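Local coordinates for DUF1116 domain-containing protein (Enterococcus faecalis, PDB 3CLQ) that is of unknown function but belongs to a family named for the AllG subunit of oxamate carbamoyltransferase, which hints at a part in carbamoyl transfer, at residues I369-V374 / E411-L416; E252-V257 / R270-G275; M344-T349 / T377-V382; T281-R286 / N403-V408; T258-N263 / T310-V315. All coordinates share one frame; numbering follows the deposited sequence.

Contact 1 (I369-V374 / E411-L416); sequences IDVLKV and EALKAL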
# COMPACT_ATOMS: atom_id res chain seq x y z
N ILE B 369 15.33 9.44 -20.28
CA ILE B 369 14.76 9.90 -21.54
C ILE B 369 15.82 10.58 -22.34
O ILE B 369 16.37 11.60 -21.91
CB ILE B 369 13.64 10.93 -21.32
CG1 ILE B 369 12.45 10.27 -20.62
CG2 ILE B 369 13.21 11.47 -22.65
CD1 ILE B 369 11.61 11.20 -19.77
N ASP B 370 16.10 10.02 -23.50
CA ASP B 370 17.21 10.44 -24.31
C ASP B 370 16.69 11.20 -25.53
O ASP B 370 16.01 10.63 -26.40
CB ASP B 370 18.00 9.21 -24.73
CG ASP B 370 19.07 9.51 -25.76
OD1 ASP B 370 19.99 8.69 -25.90
OD2 ASP B 370 18.99 10.57 -26.44
N VAL B 371 17.02 12.49 -25.58
CA VAL B 371 16.63 13.36 -26.66
C VAL B 371 16.76 12.72 -28.03
O VAL B 371 15.86 12.79 -28.86
CB VAL B 371 17.48 14.63 -26.63
CG1 VAL B 371 17.62 15.20 -28.03
CG2 VAL B 371 16.87 15.66 -25.71
N LEU B 372 17.90 12.08 -28.26
CA LEU B 372 18.23 11.51 -29.56
C LEU B 372 17.25 10.40 -29.95
O LEU B 372 16.82 10.30 -31.09
CB LEU B 372 19.65 10.96 -29.49
CG LEU B 372 20.59 10.88 -30.70
CD1 LEU B 372 20.92 12.25 -31.25
CD2 LEU B 372 21.87 10.18 -30.27
N LYS B 373 16.90 9.55 -29.00
CA LYS B 373 16.00 8.46 -29.30
C LYS B 373 14.55 8.94 -29.44
O LYS B 373 13.77 8.35 -30.19
CB LYS B 373 16.11 7.34 -28.26
CG LYS B 373 17.52 6.75 -28.12
CD LYS B 373 17.53 5.61 -27.11
CE LYS B 373 18.94 5.21 -26.75
NZ LYS B 373 18.95 4.43 -25.49
N VAL B 374 14.18 10.00 -28.73
CA VAL B 374 12.84 10.53 -28.90
C VAL B 374 12.70 10.87 -30.39
O VAL B 374 11.68 10.59 -31.01
CB VAL B 374 12.58 11.75 -28.01
CG1 VAL B 374 11.19 12.32 -28.28
CG2 VAL B 374 12.73 11.38 -26.53
N GLU B 411 14.95 21.28 -30.86
CA GLU B 411 15.83 22.37 -30.49
C GLU B 411 16.97 21.81 -29.64
O GLU B 411 18.15 22.07 -29.88
CB GLU B 411 15.05 23.45 -29.76
CG GLU B 411 13.74 23.79 -30.45
CD GLU B 411 13.01 24.99 -29.85
OE1 GLU B 411 12.19 25.60 -30.58
OE2 GLU B 411 13.24 25.32 -28.66
N ALA B 412 16.60 20.99 -28.67
CA ALA B 412 17.58 20.28 -27.86
C ALA B 412 18.73 19.75 -28.72
O ALA B 412 19.90 20.08 -28.50
CB ALA B 412 16.92 19.16 -27.17
N LEU B 413 18.40 18.93 -29.71
CA LEU B 413 19.40 18.31 -30.55
C LEU B 413 20.28 19.32 -31.25
O LEU B 413 21.48 19.09 -31.42
CB LEU B 413 18.76 17.44 -31.64
CG LEU B 413 19.78 16.61 -32.43
CD1 LEU B 413 20.16 15.39 -31.60
CD2 LEU B 413 19.28 16.22 -33.82
N LYS B 414 19.67 20.41 -31.70
CA LYS B 414 20.40 21.41 -32.45
C LYS B 414 21.36 22.15 -31.51
O LYS B 414 22.49 22.47 -31.87
CB LYS B 414 19.42 22.35 -33.15
CG LYS B 414 20.06 23.27 -34.16
CD LYS B 414 19.06 24.30 -34.64
CE LYS B 414 19.74 25.44 -35.38
NZ LYS B 414 20.12 25.08 -36.79
N ALA B 415 20.91 22.40 -30.29
CA ALA B 415 21.77 23.02 -29.29
C ALA B 415 22.93 22.09 -28.91
O ALA B 415 24.06 22.54 -28.68
CB ALA B 415 20.95 23.39 -28.08
N LEU B 416 22.65 20.80 -28.84
CA LEU B 416 23.67 19.78 -28.63
C LEU B 416 24.72 19.73 -29.75
O LEU B 416 25.88 20.01 -29.51
CB LEU B 416 23.02 18.42 -28.47
CG LEU B 416 22.39 18.19 -27.08
CD1 LEU B 416 21.49 16.96 -27.13
CD2 LEU B 416 23.47 18.07 -25.99
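Val371 holds CG1 roughly anti to its own backbone N (chi1 151°), and from this setting both of its methyls reach helix 407-419. They straddle a single small target: Val371 CG2 lies 3.8 Å from Ala412 CB, and Val371 CG1 lies 4.1 Å from the same carbon. Val371 CG1 is at the same time 4.3 Å from Leu416 CD1, one helical turn further on, so the valine fits against the ridge made by Ala412 and Leu416. One residue later the contact passes to a leucine pair. Leu372 and Leu413 both send CG away from the backbone N, Leu413 with chi1 -172°, and the two branches cross obliquely until Leu372 CD1 and Leu413 CD1 meet methyl to methyl at 3.2 Å, a tight approach at the less buried margin. The interaction is wholly apolar across the two segments; the polar bonds lie within segment 369-374. At the N-cap, Asp370 OD2 accepts from Leu372 N at 2.6 Å. Lys373 N adds a weak second bond, and Thr255 OG1 also bonds this buried oxygen. The cap ties down the start of the helix that carries Val371 and Leu372. The whole is an N-capped short helix, entered directly from strand 363-369, laid by its first turn against the C-terminal helix of the chain.

Contact 2 (E252-V257 / R270-G275); sequences ENSTIV and RVSGIG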
# COMPACT_ATOMS: atom_id res chain seq x y z
N GLU B 252 28.83 16.76 -19.46
CA GLU B 252 29.30 17.10 -20.80
C GLU B 252 28.88 16.00 -21.78
O GLU B 252 29.08 14.81 -21.51
CB GLU B 252 30.82 17.31 -20.83
CG GLU B 252 31.37 17.66 -22.24
CD GLU B 252 32.86 18.10 -22.26
OE1 GLU B 252 33.48 18.14 -23.36
OE2 GLU B 252 33.41 18.41 -21.18
N ASN B 253 28.29 16.42 -22.91
CA ASN B 253 27.87 15.53 -23.99
C ASN B 253 26.59 14.73 -23.77
O ASN B 253 26.12 14.10 -24.70
CB ASN B 253 28.99 14.56 -24.41
CG ASN B 253 30.26 15.28 -24.87
OD1 ASN B 253 30.21 16.23 -25.66
ND2 ASN B 253 31.41 14.81 -24.39
N SER B 254 26.02 14.74 -22.57
CA SER B 254 24.81 13.91 -22.32
C SER B 254 23.49 14.44 -22.92
O SER B 254 23.14 15.62 -22.77
CB SER B 254 24.61 13.64 -20.84
OG SER B 254 23.29 13.14 -20.58
N THR B 255 22.73 13.56 -23.56
CA THR B 255 21.46 13.96 -24.15
C THR B 255 20.28 13.49 -23.31
O THR B 255 19.19 13.28 -23.83
CB THR B 255 21.30 13.39 -25.57
OG1 THR B 255 21.22 11.96 -25.55
CG2 THR B 255 22.50 13.83 -26.46
N ILE B 256 20.51 13.31 -22.01
CA ILE B 256 19.43 12.90 -21.13
C ILE B 256 18.62 14.09 -20.63
O ILE B 256 19.18 15.10 -20.18
CB ILE B 256 19.95 12.07 -19.95
CG1 ILE B 256 20.71 10.85 -20.48
CG2 ILE B 256 18.81 11.63 -19.04
CD1 ILE B 256 20.81 9.70 -19.52
N VAL B 257 17.30 13.95 -20.71
CA VAL B 257 16.38 14.97 -20.19
C VAL B 257 16.42 15.00 -18.68
O VAL B 257 16.19 14.00 -18.05
CB VAL B 257 14.94 14.67 -20.62
CG1 VAL B 257 13.99 15.68 -20.03
CG2 VAL B 257 14.82 14.71 -22.12
N ARG B 270 15.06 20.53 -19.69
CA ARG B 270 16.48 20.79 -19.63
C ARG B 270 17.16 19.50 -20.03
O ARG B 270 16.59 18.43 -19.81
CB ARG B 270 16.85 21.18 -18.21
CG ARG B 270 16.02 22.35 -17.72
CD ARG B 270 16.64 22.96 -16.52
NE ARG B 270 16.69 21.96 -15.46
CZ ARG B 270 17.22 22.15 -14.26
NH1 ARG B 270 17.77 23.33 -13.95
NH2 ARG B 270 17.20 21.16 -13.39
N VAL B 271 18.33 19.57 -20.66
CA VAL B 271 19.06 18.35 -20.93
C VAL B 271 20.46 18.41 -20.35
O VAL B 271 21.08 19.47 -20.27
CB VAL B 271 19.05 17.94 -22.42
CG1 VAL B 271 17.65 18.13 -23.00
CG2 VAL B 271 20.07 18.76 -23.24
N SER B 272 20.94 17.26 -19.91
CA SER B 272 22.12 17.20 -19.09
C SER B 272 23.28 17.86 -19.80
O SER B 272 23.96 18.71 -19.23
CB SER B 272 22.45 15.76 -18.77
OG SER B 272 23.62 15.69 -17.97
N GLY B 273 23.50 17.48 -21.05
CA GLY B 273 24.66 17.97 -21.80
C GLY B 273 24.61 19.43 -22.19
O GLY B 273 25.56 19.97 -22.75
N ILE B 274 23.48 20.08 -21.90
CA ILE B 274 23.31 21.49 -22.19
C ILE B 274 23.58 22.25 -20.90
O ILE B 274 24.25 23.28 -20.91
CB ILE B 274 21.90 21.82 -22.73
CG1 ILE B 274 21.91 23.19 -23.36
CG2 ILE B 274 20.86 21.85 -21.59
CD1 ILE B 274 23.19 23.50 -24.10
N GLY B 275 23.07 21.74 -19.78
CA GLY B 275 23.43 22.25 -18.46
C GLY B 275 22.71 23.48 -17.94
O GLY B 275 21.95 24.13 -18.66
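Arg270 opens the contact with its backbone: the carbonyl O receives a CA-H...O approach from Val257, 3.5 Å to Val257 CA, while the guanidinium group leads away and gives NE to Thr259 OG1. Val271 follows, forming with Val257 an antiparallel non-hydrogen-bonded pair whose CA atoms are 4.4 Å apart and whose side chains share one face of the sheet. Val271 CA also sits 3.3 Å from Ile256 O, a second CA-H...O contact. That same oxygen takes the stronger bond of Ser272 N, 2.8 Å from Ile256 O with an N-H...O angle of 160°. Ser272 then turns the chain out of the strand. Its CB rests 3.3 Å from Ser254 OG, whereas its own hydroxyl is used by Gly248 O and Val251 N. Ser254 OG is held by an ST turn, accepting from Ile256 N at 3.1 Å with the oxygen anti to the serine backbone N (chi1 166°). Gly273 ends the contact: its N donates to Ser254 O at 2.6 Å, a bent bond of 130°, and the lack of a CB lets the two chains come within 4.1 Å, measured from Gly273 CA to Ser254 CA. Helix 6-23 touches Ser254 through Asn14 and Ala17, Val371 of helix 371-377 lies on Val271 and Thr255, and helix 407-419 brings Leu416 to Thr255 and Thr419 to Ile274.

Contact 3 (M344-T349 / T377-V382); sequences MLEITT and TGMLPV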
# COMPACT_ATOMS: atom_id res chain seq x y z
N MSE B 344 8.15 2.67 -23.29
CA MSE B 344 8.99 3.76 -22.80
C MSE B 344 10.50 3.48 -22.81
O MSE B 344 11.31 4.39 -22.70
CB MSE B 344 8.54 4.21 -21.40
CG MSE B 344 7.49 5.32 -21.34
SE MSE B 344 7.31 6.55 -22.90
CE MSE B 344 5.83 5.64 -23.82
N LEU B 345 10.86 2.20 -22.92
CA LEU B 345 12.24 1.73 -22.89
C LEU B 345 13.06 2.14 -24.12
O LEU B 345 14.28 2.17 -24.07
CB LEU B 345 12.27 0.20 -22.82
CG LEU B 345 11.91 -0.53 -21.54
CD1 LEU B 345 11.80 -2.03 -21.80
CD2 LEU B 345 12.95 -0.26 -20.46
N GLU B 346 12.38 2.42 -25.22
CA GLU B 346 13.06 2.77 -26.46
C GLU B 346 13.47 4.22 -26.41
O GLU B 346 14.32 4.68 -27.17
CB GLU B 346 12.13 2.54 -27.64
CG GLU B 346 11.54 1.15 -27.68
CD GLU B 346 10.46 1.05 -28.71
OE1 GLU B 346 10.31 1.99 -29.53
OE2 GLU B 346 9.74 0.03 -28.72
N ILE B 347 12.86 4.92 -25.47
CA ILE B 347 13.09 6.32 -25.23
C ILE B 347 14.13 6.54 -24.13
O ILE B 347 14.66 7.64 -23.97
CB ILE B 347 11.79 6.96 -24.76
CG1 ILE B 347 11.20 7.87 -25.79
CG2 ILE B 347 12.03 7.89 -23.60
CD1 ILE B 347 10.11 8.71 -25.13
N THR B 348 14.42 5.50 -23.36
CA THR B 348 15.19 5.69 -22.13
C THR B 348 16.52 4.96 -22.18
O THR B 348 16.71 4.09 -23.02
CB THR B 348 14.38 5.22 -20.92
OG1 THR B 348 13.81 3.93 -21.20
CG2 THR B 348 13.28 6.21 -20.62
N THR B 349 17.43 5.30 -21.28
CA THR B 349 18.80 4.77 -21.39
C THR B 349 19.00 3.34 -20.84
O THR B 349 19.66 2.52 -21.48
CB THR B 349 19.82 5.74 -20.77
OG1 THR B 349 19.56 7.08 -21.22
CG2 THR B 349 21.23 5.32 -21.15
N THR B 377 12.89 7.57 -33.11
CA THR B 377 11.73 6.70 -33.03
C THR B 377 10.48 7.44 -33.47
O THR B 377 9.55 6.84 -34.01
CB THR B 377 11.48 6.29 -31.58
OG1 THR B 377 11.32 7.47 -30.79
CG2 THR B 377 12.64 5.47 -31.04
N GLY B 378 10.47 8.74 -33.20
CA GLY B 378 9.27 9.55 -33.33
C GLY B 378 8.37 9.50 -32.11
O GLY B 378 7.38 10.21 -32.03
N MSE B 379 8.72 8.65 -31.14
CA MSE B 379 7.87 8.40 -29.98
C MSE B 379 8.12 9.38 -28.83
O MSE B 379 9.25 9.52 -28.35
CB MSE B 379 8.12 6.98 -29.51
CG MSE B 379 7.28 6.54 -28.37
SE MSE B 379 7.88 4.77 -27.77
CE MSE B 379 8.69 5.26 -26.09
N LEU B 380 7.07 10.06 -28.38
CA LEU B 380 7.20 11.02 -27.26
C LEU B 380 6.95 10.42 -25.88
O LEU B 380 6.20 9.45 -25.73
CB LEU B 380 6.26 12.21 -27.46
CG LEU B 380 6.63 13.40 -28.35
CD1 LEU B 380 7.65 13.04 -29.45
CD2 LEU B 380 5.37 14.03 -28.96
N PRO B 381 7.58 10.99 -24.84
CA PRO B 381 7.22 10.65 -23.47
C PRO B 381 5.72 10.73 -23.26
O PRO B 381 5.08 11.68 -23.68
CB PRO B 381 7.90 11.74 -22.66
CG PRO B 381 9.10 12.04 -23.43
CD PRO B 381 8.67 11.98 -24.86
N VAL B 382 5.16 9.71 -22.63
CA VAL B 382 3.76 9.73 -22.27
C VAL B 382 3.70 10.20 -20.84
O VAL B 382 4.43 9.69 -20.00
CB VAL B 382 3.18 8.31 -22.31
CG1 VAL B 382 3.63 7.50 -21.07
CG2 VAL B 382 1.69 8.37 -22.38
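Met379, a selenomethionine, drives its methyl between Met344 and Ile347, joining the loop that follows helix 371-377 to the turn that leads from helix 334-343 into strand 348-352. Met379 CG stands anti to the backbone N (chi1 -177°), which extends the chain across to the other segment. There Met379 CE is 3.6 Å from Ile347 CG1 and 3.7 Å from Met344 CE, the methyl of a second selenomethionine. Met344, bent along its length, goes on to cross Val382 at about a right angle, with Met344 CE 4.0 Å from Val382 CG1. Beyond CG1, the Ile347 branch carries on to CD1, which lies over the Pro381 ring on its N-CD side, 3.6 Å from Pro381 CD, and close to the peptide oxygen of Met379. On the more open margin Glu346 passes across Met379, its OE1 4.1 Å from Met379 SE. A second shell sets these groups. Thr348 OG1 donates to Met344 O at 3.0 Å, while Ile347 N reaches that oxygen from the opposite face of its plane, so the carbonyl is gripped from two sides and the turn closed. Ile347 is further tied by its backbone to Asp370. Across the contact, Thr377 forms an ST turn just where the helix ends: Thr377 OG1, also bonded to Lys373 O, accepts from Met379 N at 2.9 Å with an angle of 161°.

Contact 4 (T281-R286 / N403-V408); sequences TGPAQR and NPPANV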
# COMPACT_ATOMS: atom_id res chain seq x y z
N THR B 281 11.60 25.22 -24.79
CA THR B 281 10.22 25.55 -24.49
C THR B 281 9.30 25.35 -25.68
O THR B 281 9.64 25.69 -26.84
CB THR B 281 10.10 27.02 -24.04
OG1 THR B 281 10.76 27.90 -24.99
CG2 THR B 281 10.71 27.19 -22.66
N GLY B 282 8.12 24.81 -25.42
CA GLY B 282 7.11 24.74 -26.46
C GLY B 282 5.78 25.03 -25.83
O GLY B 282 5.70 25.33 -24.65
N PRO B 283 4.71 24.92 -26.62
CA PRO B 283 3.35 25.11 -26.15
C PRO B 283 2.93 23.95 -25.26
O PRO B 283 3.11 22.78 -25.62
CB PRO B 283 2.54 25.07 -27.45
CG PRO B 283 3.55 25.32 -28.56
CD PRO B 283 4.75 24.60 -28.05
N ALA B 284 2.39 24.26 -24.09
CA ALA B 284 1.83 23.22 -23.25
C ALA B 284 0.58 22.67 -23.96
O ALA B 284 -0.09 23.40 -24.69
CB ALA B 284 1.49 23.76 -21.88
N GLN B 285 0.28 21.38 -23.73
CA GLN B 285 -0.73 20.63 -24.46
C GLN B 285 -2.01 20.35 -23.65
O GLN B 285 -2.02 20.47 -22.43
CB GLN B 285 -0.11 19.29 -24.84
CG GLN B 285 1.15 19.44 -25.65
CD GLN B 285 0.85 20.07 -26.98
OE1 GLN B 285 0.02 19.56 -27.72
NE2 GLN B 285 1.51 21.18 -27.28
N ARG B 286 -3.08 19.95 -24.32
CA ARG B 286 -4.28 19.55 -23.61
C ARG B 286 -4.01 18.20 -23.02
O ARG B 286 -3.22 17.44 -23.56
CB ARG B 286 -5.48 19.43 -24.54
CG ARG B 286 -5.63 20.55 -25.55
CD ARG B 286 -7.07 20.64 -26.06
NE ARG B 286 -7.77 21.82 -25.57
CZ ARG B 286 -8.30 21.96 -24.35
NH1 ARG B 286 -8.21 20.99 -23.46
NH2 ARG B 286 -8.92 23.08 -24.02
N ASN B 403 1.30 14.79 -23.70
CA ASN B 403 2.71 14.65 -24.08
C ASN B 403 3.42 16.01 -24.06
O ASN B 403 2.76 17.06 -24.03
CB ASN B 403 2.86 13.98 -25.46
CG ASN B 403 2.05 12.66 -25.59
OD1 ASN B 403 0.83 12.69 -25.75
ND2 ASN B 403 2.74 11.53 -25.56
N PRO B 404 4.75 16.01 -24.04
CA PRO B 404 5.43 17.26 -24.33
C PRO B 404 5.25 17.50 -25.82
O PRO B 404 4.87 16.58 -26.52
CB PRO B 404 6.90 16.95 -24.03
CG PRO B 404 6.91 15.67 -23.30
CD PRO B 404 5.70 14.92 -23.75
N PRO B 405 5.49 18.73 -26.29
CA PRO B 405 5.38 19.05 -27.72
C PRO B 405 6.64 18.67 -28.50
O PRO B 405 7.74 18.78 -27.99
CB PRO B 405 5.20 20.57 -27.71
CG PRO B 405 5.96 21.02 -26.52
CD PRO B 405 5.88 19.91 -25.49
N ALA B 406 6.48 18.24 -29.74
CA ALA B 406 7.60 17.72 -30.51
C ALA B 406 8.81 18.65 -30.59
O ALA B 406 9.95 18.19 -30.47
CB ALA B 406 7.15 17.33 -31.91
N ASN B 407 8.55 19.95 -30.78
CA ASN B 407 9.60 20.93 -31.11
C ASN B 407 10.71 20.99 -30.06
O ASN B 407 11.89 21.15 -30.36
CB ASN B 407 9.02 22.36 -31.30
CG ASN B 407 8.63 23.01 -29.97
OD1 ASN B 407 7.65 22.60 -29.33
ND2 ASN B 407 9.42 24.00 -29.53
N VAL B 408 10.30 20.89 -28.81
CA VAL B 408 11.22 21.08 -27.72
C VAL B 408 12.45 20.15 -27.84
O VAL B 408 13.57 20.56 -27.50
CB VAL B 408 10.47 20.97 -26.39
CG1 VAL B 408 11.01 19.84 -25.53
CG2 VAL B 408 10.47 22.31 -25.70
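Strand 280-283, the outermost strand, within this chain, of an antiparallel sheet, is met here by the proline-rich turn that leads into helix 407-419, with Pro405, Asn407 and Val408 lying on Thr281, Gly282 and Pro283. The bond that crosses comes from Asn407. With CG placed between its backbone N and carbonyl carbon (chi1 74°), the amide reaches over the strand and ND2 donates to Thr281 O at 3.2 Å. The N-H...O angle is 157° and the oxygen lies in the amide plane, but the donor stands 36° out of the carbonyl plane. The other side of the same amide meets carbon: Asn407 OD1 is 3.6 Å from Gly282 CA and 3.7 Å from Pro283 CD. Gly282 offers a bare backbone, against which Pro405 also packs, its CG 3.9 Å from Gly282 CA. Val408 CG2 bears on the neighbouring peptide, 3.4 Å from Gly282 N. Further along, Gln285 doubles back, bent at its second torsion, and gives NE2 to Pro283 O at 2.8 Å from well above the carbonyl plane; the same amide lies near the Pro405 ring, Gln285 NE2 being 3.8 Å from Pro405 CB. Its aliphatic part is used too, Gln285 CG lying 3.3 Å from Asn403 O. In the adjoining strand 266-271, Phe267 is touched by Pro404 and Pro405, and Ile269 by Val408, while Asn403 ND2 bonds Pro381 O in the loop before strand 383-388.

Contact 5 (T258-N263 / T310-V315); sequences TTMCRN and TETYGV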
# COMPACT_ATOMS: atom_id res chain seq x y z
N THR B 258 16.70 16.14 -18.07
CA THR B 258 16.74 16.14 -16.60
C THR B 258 15.62 16.93 -15.92
O THR B 258 15.63 17.07 -14.69
CB THR B 258 18.06 16.64 -16.11
OG1 THR B 258 18.27 17.96 -16.61
CG2 THR B 258 19.15 15.74 -16.63
N THR B 259 14.68 17.44 -16.71
CA THR B 259 13.53 18.20 -16.24
C THR B 259 12.41 18.15 -17.30
O THR B 259 12.64 18.39 -18.50
CB THR B 259 13.89 19.71 -16.06
OG1 THR B 259 14.84 19.90 -15.00
CG2 THR B 259 12.63 20.55 -15.77
N MSE B 260 11.19 17.86 -16.89
CA MSE B 260 10.05 18.14 -17.73
C MSE B 260 9.09 18.88 -16.84
O MSE B 260 8.80 18.42 -15.73
CB MSE B 260 9.41 16.87 -18.30
CG MSE B 260 10.23 16.22 -19.40
SE MSE B 260 9.32 14.74 -20.35
CE MSE B 260 8.78 13.78 -18.72
N CYS B 261 8.63 20.04 -17.29
CA CYS B 261 7.74 20.84 -16.47
C CYS B 261 6.91 21.77 -17.31
O CYS B 261 7.21 22.02 -18.48
CB CYS B 261 8.52 21.63 -15.42
SG CYS B 261 9.68 22.78 -16.12
N ARG B 262 5.84 22.29 -16.71
CA ARG B 262 4.92 23.14 -17.43
C ARG B 262 4.30 24.15 -16.47
O ARG B 262 4.23 23.90 -15.27
CB ARG B 262 3.85 22.31 -18.14
CG ARG B 262 3.29 21.23 -17.30
CD ARG B 262 4.04 19.93 -17.49
NE ARG B 262 3.14 18.80 -17.27
CZ ARG B 262 2.95 18.21 -16.08
NH1 ARG B 262 2.09 17.21 -15.96
NH2 ARG B 262 3.62 18.63 -15.02
N ASN B 263 3.87 25.29 -17.02
CA ASN B 263 3.29 26.38 -16.24
C ASN B 263 1.92 26.82 -16.74
O ASN B 263 1.53 27.96 -16.55
CB ASN B 263 4.24 27.59 -16.20
CG ASN B 263 4.57 28.13 -17.58
OD1 ASN B 263 3.78 28.00 -18.51
ND2 ASN B 263 5.73 28.74 -17.71
N THR B 310 8.43 13.28 -12.31
CA THR B 310 8.09 11.93 -12.02
C THR B 310 8.30 10.97 -13.23
O THR B 310 9.02 9.99 -13.15
CB THR B 310 6.63 11.97 -11.50
OG1 THR B 310 6.66 12.30 -10.10
CG2 THR B 310 5.93 10.69 -11.71
N GLU B 311 7.67 11.26 -14.36
CA GLU B 311 7.96 10.48 -15.53
C GLU B 311 9.37 10.74 -16.05
O GLU B 311 9.94 9.87 -16.72
CB GLU B 311 6.91 10.71 -16.61
CG GLU B 311 5.89 11.74 -16.18
CD GLU B 311 4.55 11.11 -15.85
OE1 GLU B 311 4.22 10.07 -16.44
OE2 GLU B 311 3.81 11.68 -15.00
N THR B 312 9.94 11.91 -15.74
CA THR B 312 11.33 12.17 -16.13
C THR B 312 12.24 11.18 -15.42
O THR B 312 13.28 10.84 -15.96
CB THR B 312 11.86 13.61 -15.82
OG1 THR B 312 11.07 14.59 -16.48
CG2 THR B 312 13.29 13.76 -16.31
N TYR B 313 11.84 10.74 -14.22
CA TYR B 313 12.58 9.82 -13.36
C TYR B 313 12.37 8.35 -13.73
O TYR B 313 13.25 7.52 -13.53
CB TYR B 313 12.15 10.01 -11.90
CG TYR B 313 12.87 9.07 -10.92
CD1 TYR B 313 14.19 9.27 -10.57
CD2 TYR B 313 12.22 7.97 -10.39
CE1 TYR B 313 14.85 8.40 -9.70
CE2 TYR B 313 12.85 7.10 -9.52
CZ TYR B 313 14.16 7.32 -9.17
OH TYR B 313 14.77 6.46 -8.28
N GLY B 314 11.18 8.03 -14.21
CA GLY B 314 10.85 6.70 -14.67
C GLY B 314 9.56 6.26 -14.03
O GLY B 314 9.09 5.15 -14.24
N VAL B 315 8.96 7.14 -13.24
CA VAL B 315 7.75 6.74 -12.60
C VAL B 315 6.51 7.52 -13.13
O VAL B 315 6.56 8.08 -14.23
CB VAL B 315 7.99 6.65 -11.07
CG1 VAL B 315 7.53 7.88 -10.34
CG2 VAL B 315 7.34 5.43 -10.56
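Met260 and Thr312 face each other with their CA atoms 6.3 Å apart, the first in the extended chain of strand 257-263, the second in the last turn of helix 309-313. That helix closes at Gly314, whose positive phi of 130° takes the chain out of helical geometry, and Thr310 O collects the ending by accepting from Gly314 N at 3.1 Å and Val315 N at 2.9 Å. Between the segments the side chains do the work. Thr312 OG1 lies beside its own backbone N (chi1 -59°) and is bonded to Ala308 O one turn back. The selenomethionine Met260 curls round this hydroxyl: Met260 CB is 3.4 Å from Thr312 OG1, and the bend at the third torsion returns Met260 CE to 3.3 Å from it. Met260 N is about as near, but the angle is too poor for a hydrogen bond. The methyl branch goes elsewhere, Thr312 CG2 meeting the backbone at Thr258 C, 4.0 Å away. Here a helix end covers one face of an antiparallel sheet, with Leu245 of helix 234-247 also against Thr312, and Phe267 and Ile269 of the adjoining strand against Met260. Glu311 adds its aliphatic root, Glu311 CB being 4.2 Å from Met260 CE. Its carboxylate turns to other partners: OE1 accepts from Gly317 N, and OE2 makes a weak bond to His191 ND1.

In the fold
The five contacts form one connected cluster around the sheet that holds strands 257-263, 266-271 and 280-283. Contact 2 joins strands 257-263 and 266-271 at their ends, contact 5 lies on strand 257-263, and contact 4 reaches outer strand 280-283. Contacts 1 and 2 are the closest pair, with centres about 9 Å apart; contacts 2 and 4, about 18 Å apart, are the one pair that does not touch. Along the chain contact 2 closes before contacts 1 and 3 open, contact 3 is nested within the loop closed by contact 4, and contacts 1 and 3 alternate. Contacts 1 and 4 hold their shared helix 407-419 against helix 371-377 and that outer strand, while contact 3 joins nearby loops.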